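Local coordinates for Co-chaperone DjlA N-terminal domain-containing protein (Porphyromonas gingivalis, PDB 2H5N) that is of unknown function but binds a magnesium ion and has the all-helical TerB-like fold, probably akin to the N-terminal domain of the co-chaperone DjlA, at residues M11-Q16 against A77-E82; Q16-I21 against F50-D55; A20-A25 against A41-E46; S27-D32 against G92-S97. All coordinates share one frame; numbering follows the deposited sequence.

Contact 1: M11-Q16 against A77-E82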
loop_
_atom_site.group_PDB
_atom_site.type_symbol
_atom_site.label_atom_id
_atom_site.label_comp_id
_atom_site.label_asym_id
_atom_site.label_seq_id
_atom_site.Cartn_x
_atom_site.Cartn_y
_atom_site.Cartn_z
ATOM N N MET A 11 -27.401 8.173 -16.817
ATOM C CA MET A 11 -26.091 8.656 -16.357
ATOM C C MET A 11 -25.074 7.699 -16.951
ATOM O O MET A 11 -25.158 6.492 -16.733
ATOM C CB MET A 11 -26.035 8.688 -14.821
ATOM C CG MET A 11 -24.724 9.199 -14.247
ATOM S SD MET A 11 -24.742 9.307 -12.437
ATOM C CE MET A 11 -25.706 10.789 -12.445
ATOM N N THR A 12 -24.177 8.197 -17.787
ATOM C CA THR A 12 -23.228 7.301 -18.471
ATOM C C THR A 12 -21.782 7.560 -18.070
ATOM O O THR A 12 -21.411 8.699 -17.765
ATOM C CB THR A 12 -23.338 7.377 -20.023
ATOM O OG1 THR A 12 -23.154 8.739 -20.455
ATOM C CG2 THR A 12 -24.674 6.868 -20.498
ATOM N N PHE A 13 -20.966 6.504 -18.081
ATOM C CA PHE A 13 -19.531 6.630 -17.808
ATOM C C PHE A 13 -18.709 5.827 -18.791
ATOM O O PHE A 13 -18.983 4.649 -19.017
ATOM C CB PHE A 13 -19.201 6.150 -16.382
ATOM C CG PHE A 13 -19.926 6.901 -15.308
ATOM C CD1 PHE A 13 -19.332 8.001 -14.682
ATOM C CD2 PHE A 13 -21.204 6.525 -14.921
ATOM C CE1 PHE A 13 -19.996 8.695 -13.677
ATOM C CE2 PHE A 13 -21.885 7.227 -13.932
ATOM C CZ PHE A 13 -21.276 8.313 -13.296
ATOM N N SER A 14 -17.694 6.465 -19.376
ATOM C CA SER A 14 -16.714 5.750 -20.223
ATOM C C SER A 14 -15.934 4.744 -19.384
ATOM O O SER A 14 -15.927 4.858 -18.162
ATOM C CB SER A 14 -15.781 6.735 -20.910
ATOM O OG SER A 14 -14.827 7.245 -19.991
ATOM N N GLY A 15 -15.348 3.734 -20.035
ATOM C CA GLY A 15 -14.398 2.835 -19.407
ATOM C C GLY A 15 -13.272 3.524 -18.644
ATOM O O GLY A 15 -12.905 3.080 -17.554
ATOM N N GLN A 16 -12.690 4.593 -19.188
ATOM C CA GLN A 16 -11.593 5.243 -18.446
ATOM C C GLN A 16 -12.109 6.104 -17.274
ATOM O O GLN A 16 -11.415 6.256 -16.281
ATOM C CB GLN A 16 -10.537 5.933 -19.359
ATOM C CG GLN A 16 -10.954 7.206 -20.090
ATOM C CD GLN A 16 -9.971 7.648 -21.200
ATOM O OE1 GLN A 16 -8.747 7.750 -20.993
ATOM N NE2 GLN A 16 -10.512 7.919 -22.375
ATOM N N ALA A 77 -12.279 15.367 -12.676
ATOM C CA ALA A 77 -12.382 16.819 -12.550
ATOM C C ALA A 77 -13.140 17.461 -13.697
ATOM O O ALA A 77 -13.723 18.559 -13.534
ATOM C CB ALA A 77 -10.989 17.466 -12.405
ATOM N N ARG A 78 -13.128 16.808 -14.857
ATOM C CA ARG A 78 -13.761 17.395 -16.038
ATOM C C ARG A 78 -15.209 16.940 -16.258
ATOM O O ARG A 78 -15.812 17.246 -17.290
ATOM C CB ARG A 78 -12.925 17.142 -17.288
ATOM C CG ARG A 78 -12.985 15.710 -17.845
ATOM C CD ARG A 78 -11.880 15.561 -18.895
ATOM N NE ARG A 78 -12.003 14.379 -19.762
ATOM C CZ ARG A 78 -11.078 14.007 -20.661
ATOM N NH1 ARG A 78 -9.974 14.726 -20.818
ATOM N NH2 ARG A 78 -11.242 12.922 -21.409
ATOM N N MET A 79 -15.765 16.206 -15.304
ATOM C CA MET A 79 -17.156 15.740 -15.442
ATOM C C MET A 79 -18.146 16.877 -15.110
ATOM O O MET A 79 -17.822 17.792 -14.354
ATOM C CB MET A 79 -17.452 14.525 -14.540
ATOM C CG MET A 79 -16.724 13.247 -14.908
ATOM S SD MET A 79 -17.034 11.788 -13.840
ATOM C CE MET A 79 -17.301 12.463 -12.293
ATOM N N ASP A 80 -19.364 16.771 -15.637
ATOM C CA ASP A 80 -20.456 17.687 -15.296
ATOM C C ASP A 80 -20.820 17.511 -13.821
ATOM O O ASP A 80 -20.495 16.479 -13.208
ATOM C CB ASP A 80 -21.655 17.351 -16.155
ATOM C CG ASP A 80 -22.025 15.882 -16.038
ATOM O OD1 ASP A 80 -21.370 15.039 -16.679
ATOM O OD2 ASP A 80 -22.923 15.559 -15.251
ATOM N N GLU A 81 -21.501 18.503 -13.247
ATOM C CA GLU A 81 -21.759 18.497 -11.806
ATOM C C GLU A 81 -22.619 17.329 -11.315
ATOM O O GLU A 81 -22.433 16.862 -10.196
ATOM C CB GLU A 81 -22.371 19.813 -11.335
ATOM C CG GLU A 81 -21.489 21.043 -11.549
ATOM C CD GLU A 81 -20.170 20.966 -10.818
ATOM O OE1 GLU A 81 -20.127 20.439 -9.694
ATOM O OE2 GLU A 81 -19.168 21.448 -11.381
ATOM N N GLU A 82 -23.550 16.854 -12.130
ATOM C CA GLU A 82 -24.401 15.724 -11.709
ATOM C C GLU A 82 -23.566 14.459 -11.462
ATOM O O GLU A 82 -23.746 13.749 -10.460
ATOM C CB GLU A 82 -25.565 15.479 -12.689
ATOM C CG GLU A 82 -26.344 14.164 -12.471
ATOM C CD GLU A 82 -27.873 14.299 -12.279
ATOM O OE1 GLU A 82 -28.322 14.501 -11.115
ATOM O OE2 GLU A 82 -28.646 14.144 -13.260
#
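Flanking the touches of Met11 on Glu82 and Phe13 on Met79, OE1 of Glu17 is gripped by two groups: the backbone N of Ser14 and the guanidinium NH2 of Arg83. Ser14 is the N-cap of helix 15-30, and its OG in turn caps the backbone N of Glu17, so the two residues form a capping box, to which Arg83 NH2 adds a salt bridge from another helix. Asp80 plays the matching part across the contact, as N-cap of helix 81-94, with OD1 also paired to Arg83 NE.

Between these polar fixtures the direct contact is apolar and modest, burying 151 Å² in all. Its touching parts, residues 11-13 and 79-82, run nearly antiparallel, their end-to-end directions 158° apart. The Met11 chain runs out straight as far as SD and bends at chi3 (-77°), which brings methyl CE across the aliphatic part of Glu82, 3.4 Å from its CG. Deeper in, SD of Met79 lies at the rim of the Phe13 ring, near the ring plane and 4.3 Å from CE1, in an edge-on Met-aromatic contact. The same ring meets Phe50 edge-to-face.

In the fold, this is where the incoming N-terminal arm is laid along the start of helix 81-94. Met11 touches Arg83 and Tyr86 there, Phe13 reaches Leu18 and Ile21 of helix 15-30, and Met79 packs on Val87 and Glu17, between the two helices.

Contact 2: Q16-I21 against F50-D55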
loop_
_atom_site.group_PDB
_atom_site.type_symbol
_atom_site.label_atom_id
_atom_site.label_comp_id
_atom_site.label_asym_id
_atom_site.label_seq_id
_atom_site.Cartn_x
_atom_site.Cartn_y
_atom_site.Cartn_z
ATOM N N GLN A 16 -12.690 4.593 -19.188
ATOM C CA GLN A 16 -11.593 5.243 -18.446
ATOM C C GLN A 16 -12.109 6.104 -17.274
ATOM O O GLN A 16 -11.415 6.256 -16.281
ATOM C CB GLN A 16 -10.537 5.933 -19.359
ATOM C CG GLN A 16 -10.954 7.206 -20.090
ATOM C CD GLN A 16 -9.971 7.648 -21.200
ATOM O OE1 GLN A 16 -8.747 7.750 -20.993
ATOM N NE2 GLN A 16 -10.512 7.919 -22.375
ATOM N N GLU A 17 -13.340 6.614 -17.371
ATOM C CA GLU A 17 -13.974 7.283 -16.220
ATOM C C GLU A 17 -14.261 6.306 -15.091
ATOM O O GLU A 17 -13.974 6.616 -13.944
ATOM C CB GLU A 17 -15.261 8.008 -16.610
ATOM C CG GLU A 17 -15.010 9.370 -17.290
ATOM C CD GLU A 17 -16.257 9.926 -18.009
ATOM O OE1 GLU A 17 -17.188 9.130 -18.340
ATOM O OE2 GLU A 17 -16.301 11.155 -18.271
ATOM N N LEU A 18 -14.787 5.121 -15.418
ATOM C CA LEU A 18 -15.007 4.080 -14.437
ATOM C C LEU A 18 -13.717 3.631 -13.752
ATOM O O LEU A 18 -13.692 3.431 -12.546
ATOM C CB LEU A 18 -15.680 2.870 -15.113
ATOM C CG LEU A 18 -17.165 3.042 -15.511
ATOM C CD1 LEU A 18 -17.651 1.788 -16.291
ATOM C CD2 LEU A 18 -18.068 3.241 -14.297
ATOM N N THR A 19 -12.649 3.448 -14.541
ATOM C CA THR A 19 -11.332 3.119 -14.019
ATOM C C THR A 19 -10.871 4.234 -13.056
ATOM O O THR A 19 -10.291 3.962 -11.999
ATOM C CB THR A 19 -10.338 2.956 -15.211
ATOM O OG1 THR A 19 -10.840 1.938 -16.112
ATOM C CG2 THR A 19 -8.987 2.544 -14.727
ATOM N N ALA A 20 -11.114 5.483 -13.442
ATOM C CA ALA A 20 -10.768 6.647 -12.610
ATOM C C ALA A 20 -11.486 6.676 -11.267
ATOM O O ALA A 20 -10.872 6.988 -10.226
ATOM C CB ALA A 20 -11.021 7.958 -13.390
ATOM N N ILE A 21 -12.796 6.397 -11.299
ATOM C CA ILE A 21 -13.608 6.315 -10.092
ATOM C C ILE A 21 -13.048 5.293 -9.102
ATOM O O ILE A 21 -12.789 5.607 -7.925
ATOM C CB ILE A 21 -15.095 5.985 -10.441
ATOM C CG1 ILE A 21 -15.720 7.204 -11.177
ATOM C CG2 ILE A 21 -15.908 5.565 -9.159
ATOM C CD1 ILE A 21 -17.054 6.924 -11.834
ATOM N N PHE A 50 -22.882 2.183 -10.736
ATOM C CA PHE A 50 -22.385 3.002 -11.860
ATOM C C PHE A 50 -22.724 2.437 -13.229
ATOM O O PHE A 50 -22.389 3.042 -14.258
ATOM C CB PHE A 50 -20.889 3.258 -11.725
ATOM C CG PHE A 50 -20.562 4.311 -10.707
ATOM C CD1 PHE A 50 -20.589 5.650 -11.050
ATOM C CD2 PHE A 50 -20.248 3.961 -9.399
ATOM C CE1 PHE A 50 -20.268 6.635 -10.111
ATOM C CE2 PHE A 50 -19.948 4.924 -8.450
ATOM C CZ PHE A 50 -19.965 6.268 -8.797
ATOM N N GLY A 51 -23.351 1.262 -13.226
ATOM C CA GLY A 51 -24.012 0.728 -14.393
ATOM C C GLY A 51 -23.268 -0.347 -15.127
ATOM O O GLY A 51 -23.378 -0.466 -16.344
ATOM N N ILE A 52 -22.500 -1.135 -14.392
ATOM C CA ILE A 52 -21.774 -2.261 -14.998
ATOM C C ILE A 52 -22.279 -3.601 -14.475
ATOM O O ILE A 52 -22.849 -3.668 -13.386
ATOM C CB ILE A 52 -20.250 -2.210 -14.756
ATOM C CG1 ILE A 52 -19.927 -2.264 -13.248
ATOM C CG2 ILE A 52 -19.634 -1.066 -15.516
ATOM C CD1 ILE A 52 -19.610 -0.900 -12.613
ATOM N N LEU A 53 -22.014 -4.653 -15.246
ATOM C CA LEU A 53 -22.263 -6.031 -14.828
ATOM C C LEU A 53 -21.120 -6.585 -13.961
ATOM O O LEU A 53 -19.956 -6.208 -14.144
ATOM C CB LEU A 53 -22.510 -6.905 -16.056
ATOM C CG LEU A 53 -23.965 -7.183 -16.440
ATOM C CD1 LEU A 53 -24.296 -8.689 -16.303
ATOM C CD2 LEU A 53 -24.979 -6.310 -15.660
ATOM N N GLN A 54 -21.469 -7.475 -13.027
ATOM C CA GLN A 54 -20.560 -7.928 -11.975
ATOM C C GLN A 54 -19.254 -8.470 -12.547
ATOM O O GLN A 54 -18.187 -8.244 -11.985
ATOM C CB GLN A 54 -21.250 -8.971 -11.098
ATOM C CG GLN A 54 -20.714 -9.134 -9.671
ATOM C CD GLN A 54 -21.762 -9.782 -8.758
ATOM O OE1 GLN A 54 -22.939 -9.402 -8.791
ATOM N NE2 GLN A 54 -21.349 -10.782 -7.959
ATOM N N ASP A 55 -19.356 -9.142 -13.688
ATOM C CA ASP A 55 -18.227 -9.785 -14.369
ATOM C C ASP A 55 -17.333 -8.838 -15.165
ATOM O O ASP A 55 -16.352 -9.285 -15.758
ATOM C CB ASP A 55 -18.745 -10.885 -15.298
ATOM C CG ASP A 55 -19.859 -10.403 -16.203
ATOM O OD1 ASP A 55 -19.586 -9.578 -17.114
ATOM O OD2 ASP A 55 -21.019 -10.831 -15.997
#
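Leu18 and Ile21, one helical turn apart, meet Phe50 and Ile52, and each of the two helix residues divides its branches between different tasks. The fork of Leu18 is set by CG standing beside the backbone N (chi1 -72°). One tip, CD2, rests 3.8 Å from Phe50 CB, while the other, CD1, comes within 3.6 Å of Ile52 CG2. Leu18 slides past both partners in the opposite direction to theirs, so the contact is made alongside and not end on.

Ile21 faces Phe50 from the other direction and uses both of its branches. Its CG2 is a methyl lying over one face of the Phe50 ring, 4.0 Å above the plane and displaced toward the rim; its CD1 comes to 3.7 Å from ring atom CE1. Phe50 itself keeps CG next to its backbone N (chi1 -77°), which presents that ring face to Ile21. On the loop side Ile52 adopts a less usual shape. CG1 sits between the backbone N and carbonyl carbon (chi1 61°), and this turns CG2 toward Leu18.

Phe47 of helix 37-47 also packs on Leu18, Ile21 and Ile52, and Phe50 meets Tyr86 and Tyr90 edge-to-face. With 195 Å² buried and carbon meeting carbon throughout, the joint between helix 15-30 and this loop depends on shape and hydrophobic burial, without directional polar bonds between the two segments.

Contact 3: A20-A25 against A41-E46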
loop_
_atom_site.group_PDB
_atom_site.type_symbol
_atom_site.label_atom_id
_atom_site.label_comp_id
_atom_site.label_asym_id
_atom_site.label_seq_id
_atom_site.Cartn_x
_atom_site.Cartn_y
_atom_site.Cartn_z
ATOM N N ALA A 20 -11.114 5.483 -13.442
ATOM C CA ALA A 20 -10.768 6.647 -12.610
ATOM C C ALA A 20 -11.486 6.676 -11.267
ATOM O O ALA A 20 -10.872 6.988 -10.226
ATOM C CB ALA A 20 -11.021 7.958 -13.390
ATOM N N ILE A 21 -12.796 6.397 -11.299
ATOM C CA ILE A 21 -13.608 6.315 -10.092
ATOM C C ILE A 21 -13.048 5.293 -9.102
ATOM O O ILE A 21 -12.789 5.607 -7.925
ATOM C CB ILE A 21 -15.095 5.985 -10.441
ATOM C CG1 ILE A 21 -15.720 7.204 -11.177
ATOM C CG2 ILE A 21 -15.908 5.565 -9.159
ATOM C CD1 ILE A 21 -17.054 6.924 -11.834
ATOM N N ILE A 22 -12.810 4.091 -9.593
ATOM C CA ILE A 22 -12.278 3.030 -8.753
ATOM C C ILE A 22 -10.832 3.303 -8.238
ATOM O O ILE A 22 -10.528 2.978 -7.096
ATOM C CB ILE A 22 -12.534 1.589 -9.361
ATOM C CG1 ILE A 22 -12.459 0.551 -8.253
ATOM C CG2 ILE A 22 -11.543 1.199 -10.450
ATOM C CD1 ILE A 22 -13.606 0.643 -7.233
ATOM N N LYS A 23 -9.998 3.972 -9.040
ATOM C CA LYS A 23 -8.653 4.430 -8.626
ATOM C C LYS A 23 -8.726 5.495 -7.491
ATOM O O LYS A 23 -7.914 5.498 -6.550
ATOM C CB LYS A 23 -7.911 4.984 -9.867
ATOM C CG LYS A 23 -6.445 5.451 -9.710
ATOM C CD LYS A 23 -5.535 4.283 -9.278
ATOM C CE LYS A 23 -4.046 4.486 -9.592
ATOM N NZ LYS A 23 -3.328 3.188 -9.988
ATOM N N MET A 24 -9.718 6.368 -7.558
ATOM C CA MET A 24 -9.922 7.344 -6.479
ATOM C C MET A 24 -10.326 6.661 -5.172
ATOM O O MET A 24 -9.821 7.000 -4.108
ATOM C CB MET A 24 -10.899 8.460 -6.903
ATOM C CG MET A 24 -10.332 9.375 -8.058
ATOM S SD MET A 24 -8.860 10.338 -7.574
ATOM C CE MET A 24 -7.545 9.183 -8.045
ATOM N N ALA A 25 -11.174 5.648 -5.285
ATOM C CA ALA A 25 -11.676 4.868 -4.161
ATOM C C ALA A 25 -10.587 4.049 -3.500
ATOM O O ALA A 25 -10.493 4.018 -2.266
ATOM C CB ALA A 25 -12.820 3.963 -4.625
ATOM N N ALA A 41 -15.508 -4.102 0.473
ATOM C CA ALA A 41 -16.749 -4.707 -0.005
ATOM C C ALA A 41 -17.823 -3.673 -0.421
ATOM O O ALA A 41 -18.503 -3.856 -1.442
ATOM C CB ALA A 41 -17.300 -5.652 1.065
ATOM N N VAL A 42 -17.994 -2.613 0.374
ATOM C CA VAL A 42 -18.906 -1.500 0.025
ATOM C C VAL A 42 -18.410 -0.855 -1.256
ATOM O O VAL A 42 -19.207 -0.579 -2.174
ATOM C CB VAL A 42 -18.988 -0.423 1.137
ATOM C CG1 VAL A 42 -19.918 0.741 0.732
ATOM C CG2 VAL A 42 -19.503 -1.042 2.432
ATOM N N MET A 43 -17.083 -0.672 -1.335
ATOM C CA MET A 43 -16.445 -0.126 -2.549
ATOM C C MET A 43 -16.859 -0.939 -3.798
ATOM O O MET A 43 -17.339 -0.381 -4.793
ATOM C CB MET A 43 -14.907 -0.065 -2.382
ATOM C CG MET A 43 -14.087 0.663 -3.516
ATOM S SD MET A 43 -12.298 0.456 -3.356
ATOM C CE MET A 43 -12.151 -1.152 -4.071
ATOM N N THR A 44 -16.676 -2.252 -3.764
ATOM C CA THR A 44 -17.004 -3.001 -4.962
ATOM C C THR A 44 -18.521 -3.137 -5.171
ATOM O O THR A 44 -18.977 -3.073 -6.290
ATOM C CB THR A 44 -16.315 -4.359 -4.987
ATOM O OG1 THR A 44 -16.568 -5.022 -3.755
ATOM C CG2 THR A 44 -14.773 -4.180 -5.166
ATOM N N ARG A 45 -19.290 -3.326 -4.101
ATOM C CA ARG A 45 -20.759 -3.492 -4.226
ATOM C C ARG A 45 -21.377 -2.214 -4.820
ATOM O O ARG A 45 -22.100 -2.274 -5.805
ATOM C CB ARG A 45 -21.387 -3.828 -2.876
ATOM C CG ARG A 45 -22.864 -4.157 -2.922
ATOM C CD ARG A 45 -23.360 -4.485 -1.519
ATOM N NE ARG A 45 -23.453 -3.288 -0.672
ATOM C CZ ARG A 45 -22.770 -3.076 0.463
ATOM N NH1 ARG A 45 -21.908 -3.986 0.941
ATOM N NH2 ARG A 45 -22.958 -1.937 1.130
ATOM N N GLU A 46 -21.032 -1.055 -4.257
ATOM C CA GLU A 46 -21.606 0.200 -4.713
ATOM C C GLU A 46 -21.111 0.684 -6.076
ATOM O O GLU A 46 -21.804 1.460 -6.732
ATOM C CB GLU A 46 -21.447 1.286 -3.639
ATOM C CG GLU A 46 -22.171 0.939 -2.317
ATOM C CD GLU A 46 -23.690 0.825 -2.490
ATOM O OE1 GLU A 46 -24.275 1.737 -3.081
ATOM O OE2 GLU A 46 -24.291 -0.172 -2.042
#
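Met43 drives its side chain between Ile22 and Ala25, which lie one turn apart on helix 15-30, and this wedge is the tight heart of the pairing with helix 37-47. Its CG is 3.7 Å from Ile22 CD1 and 3.7 Å from Ala25 CB, so a single methylene is gripped by two methyl groups. Extended through chi1 and chi2, the methionine chain bends only at chi3 (81°). SD then stays beside the alanine, 3.8 Å from its CB, and CE turns to Ile22, 3.9 Å from CD1. Ile22 comes in at about a right angle to the methionine; its first torsion (-158°) and the bend at its second (68°) together carry CD1 across to the neighbouring helix. The CA atoms of Ala25 and Met43 are 7.1 Å apart, consistent with the small side chain of Ala25.

The segments lose touch at Thr44, whose CG2 stays 5.4 Å from Ile22 CD1 and which packs instead on Leu61 and on Pro37 of the third subunit. On the open side, the exposed Arg45 is turned to its own helix, where NE forms a salt bridge of 3.5 Å with Glu46 OE2. On the buried side the packing continues beyond the pair: Ile94 of helix 81-94 touches both Ala25 and Met43, and the backbone O of Met43 is hydrogen-bonded to Tyr90 OH.

Chemically the pairing is divided. The Arg45-Glu46 ion pair lies outside the interface, whose own touching groups are apolar: aliphatic carbons and a flexible thioether, whose cohesion comes from dispersion and the exclusion of water.

Contact 4: S27-D32 against G92-S97. With MG (magnesium ion), chain E.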
loop_
_atom_site.group_PDB
_atom_site.type_symbol
_atom_site.label_atom_id
_atom_site.label_comp_id
_atom_site.label_asym_id
_atom_site.label_seq_id
_atom_site.Cartn_x
_atom_site.Cartn_y
_atom_site.Cartn_z
ATOM N N SER A 27 -7.311 4.840 -3.679
ATOM C CA SER A 27 -6.367 5.783 -3.117
ATOM C C SER A 27 -6.876 6.251 -1.764
ATOM O O SER A 27 -6.113 6.327 -0.805
ATOM C CB SER A 27 -6.163 6.974 -4.062
ATOM O OG SER A 27 -5.850 6.548 -5.386
ATOM N N MET A 28 -8.167 6.584 -1.688
ATOM C CA MET A 28 -8.772 7.061 -0.429
ATOM C C MET A 28 -8.650 6.019 0.692
ATOM O O MET A 28 -8.158 6.367 1.776
ATOM C CB MET A 28 -10.218 7.522 -0.649
ATOM C CG MET A 28 -10.989 8.072 0.576
ATOM S SD MET A 28 -12.703 8.552 0.254
ATOM C CE MET A 28 -13.402 6.923 -0.057
ATOM N N VAL A 29 -9.031 4.759 0.411
ATOM C CA VAL A 29 -9.009 3.675 1.419
ATOM C C VAL A 29 -7.600 3.174 1.786
ATOM O O VAL A 29 -7.404 2.655 2.883
ATOM C CB VAL A 29 -9.936 2.395 1.066
ATOM C CG1 VAL A 29 -11.402 2.769 0.932
ATOM C CG2 VAL A 29 -9.491 1.675 -0.168
ATOM N N MET A 30 -6.631 3.290 0.881
ATOM C CA MET A 30 -5.241 2.937 1.229
ATOM C C MET A 30 -4.555 4.039 2.021
ATOM O O MET A 30 -3.494 3.803 2.602
ATOM C CB MET A 30 -4.388 2.644 -0.004
ATOM C CG MET A 30 -5.006 1.642 -0.977
ATOM S SD MET A 30 -3.858 0.897 -2.163
ATOM C CE MET A 30 -3.135 -0.236 -0.953
ATOM N N ALA A 31 -5.127 5.240 2.066
ATOM C CA ALA A 31 -4.361 6.373 2.603
ATOM C C ALA A 31 -3.776 6.121 3.989
ATOM O O ALA A 31 -2.622 6.429 4.245
ATOM C CB ALA A 31 -5.156 7.670 2.578
ATOM N N ASP A 32 -4.564 5.537 4.880
ATOM C CA ASP A 32 -4.078 5.295 6.234
ATOM C C ASP A 32 -3.266 4.004 6.406
ATOM O O ASP A 32 -2.880 3.660 7.514
ATOM C CB ASP A 32 -5.227 5.411 7.229
ATOM C CG ASP A 32 -6.099 4.189 7.268
ATOM O OD1 ASP A 32 -6.116 3.367 6.312
ATOM O OD2 ASP A 32 -6.792 4.052 8.290
ATOM N N GLY A 92 -18.171 8.939 -0.306
ATOM C CA GLY A 92 -18.621 9.220 1.016
ATOM C C GLY A 92 -19.244 8.057 1.742
ATOM O O GLY A 92 -19.115 7.961 2.973
ATOM N N VAL A 93 -19.917 7.179 1.003
ATOM C CA VAL A 93 -20.522 6.011 1.618
ATOM C C VAL A 93 -19.551 4.862 1.850
ATOM O O VAL A 93 -19.836 4.008 2.693
ATOM C CB VAL A 93 -21.759 5.481 0.837
ATOM C CG1 VAL A 93 -22.748 6.618 0.542
ATOM C CG2 VAL A 93 -21.334 4.768 -0.408
ATOM N N ILE A 94 -18.424 4.822 1.118
ATOM C CA ILE A 94 -17.423 3.749 1.304
ATOM C C ILE A 94 -16.911 3.654 2.746
ATOM O O ILE A 94 -16.838 2.555 3.316
ATOM C CB ILE A 94 -16.256 3.847 0.298
ATOM C CG1 ILE A 94 -16.716 3.335 -1.052
ATOM C CG2 ILE A 94 -14.990 3.071 0.795
ATOM C CD1 ILE A 94 -15.812 3.771 -2.217
ATOM N N MET A 95 -16.583 4.797 3.346
ATOM C CA MET A 95 -16.023 4.767 4.686
ATOM C C MET A 95 -17.075 4.932 5.794
ATOM O O MET A 95 -16.740 4.836 6.974
ATOM C CB MET A 95 -14.816 5.725 4.819
ATOM C CG MET A 95 -13.593 5.359 3.914
ATOM S SD MET A 95 -12.242 6.471 4.224
ATOM C CE MET A 95 -13.087 7.980 3.808
ATOM N N ALA A 96 -18.334 5.168 5.429
ATOM C CA ALA A 96 -19.378 5.281 6.444
ATOM C C ALA A 96 -19.695 3.900 7.013
ATOM O O ALA A 96 -19.640 2.891 6.302
ATOM C CB ALA A 96 -20.657 5.960 5.890
ATOM N N SER A 97 -20.007 3.872 8.306
ATOM C CA SER A 97 -20.399 2.648 8.988
ATOM C C SER A 97 -21.596 2.984 9.872
ATOM O O SER A 97 -21.477 3.764 10.825
ATOM C CB SER A 97 -19.222 2.086 9.797
ATOM O OG SER A 97 -19.363 0.678 9.980
HETATM MG MG MG E . -7.289 2.006 5.232
#
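Met28 and Met95 reach for each other tip to tip, from near the ends of helices 15-30 and 81-94. Met28 runs straight out to SD, which lies 3.6 Å from Met95 CE; the same methyl is 3.9 Å from Met28 CG and therefore rests along the thioether as well as at its end. A bend at chi3 (68°) then turns Met28 CE toward Ile94 CB, at 4.2 Å. Val29 and Ile94 meet differently, crossing at about a right angle, with Val29 CG1 3.6 Å from Ile94 CG2, and the two pairs merge into one buried apolar patch.

Val29 thus has two roles. While its side chain packs inward, its backbone O binds the magnesium ion at 2.4 Å; Asp32 OD1 is the second ligand, at 2.1 Å, and Lys34 O the third from the protein.

Around this patch, helix 37-47 closes one flank, with Glu39 and Ile40 on Val29 and Glu39 again on Met95. Helix 103-116 adds Glu105 against Met95 and Leu108 against Ala31. The last turn of helix 15-30 and the end of helix 81-94 are thereby joined right beside the metal loop, which also borders the second and third subunits.

Helix 15-30 is the common thread: contacts 2, 3 and 4 follow along it, toward its metal-binding end, after the arm of contact 1. Contact 1 joins the arm leading into that helix to the entry of helix 81-94, and contact 4 joins the far ends of the same two helices; their centres lie 21 Å apart on opposite sides of the chain's centre. Contacts 2 and 3 are nested within the loop closed by contact 1, and contact 4 crosses all three along the chain. Neighbours interlock: contacts 1 and 2 touch, with centres 11 Å apart, contacts 2 and 3 share Ala20 and Ile21, and contacts 3 and 4 touch at 9 Å between centres, giving one continuous core linked to the magnesium site.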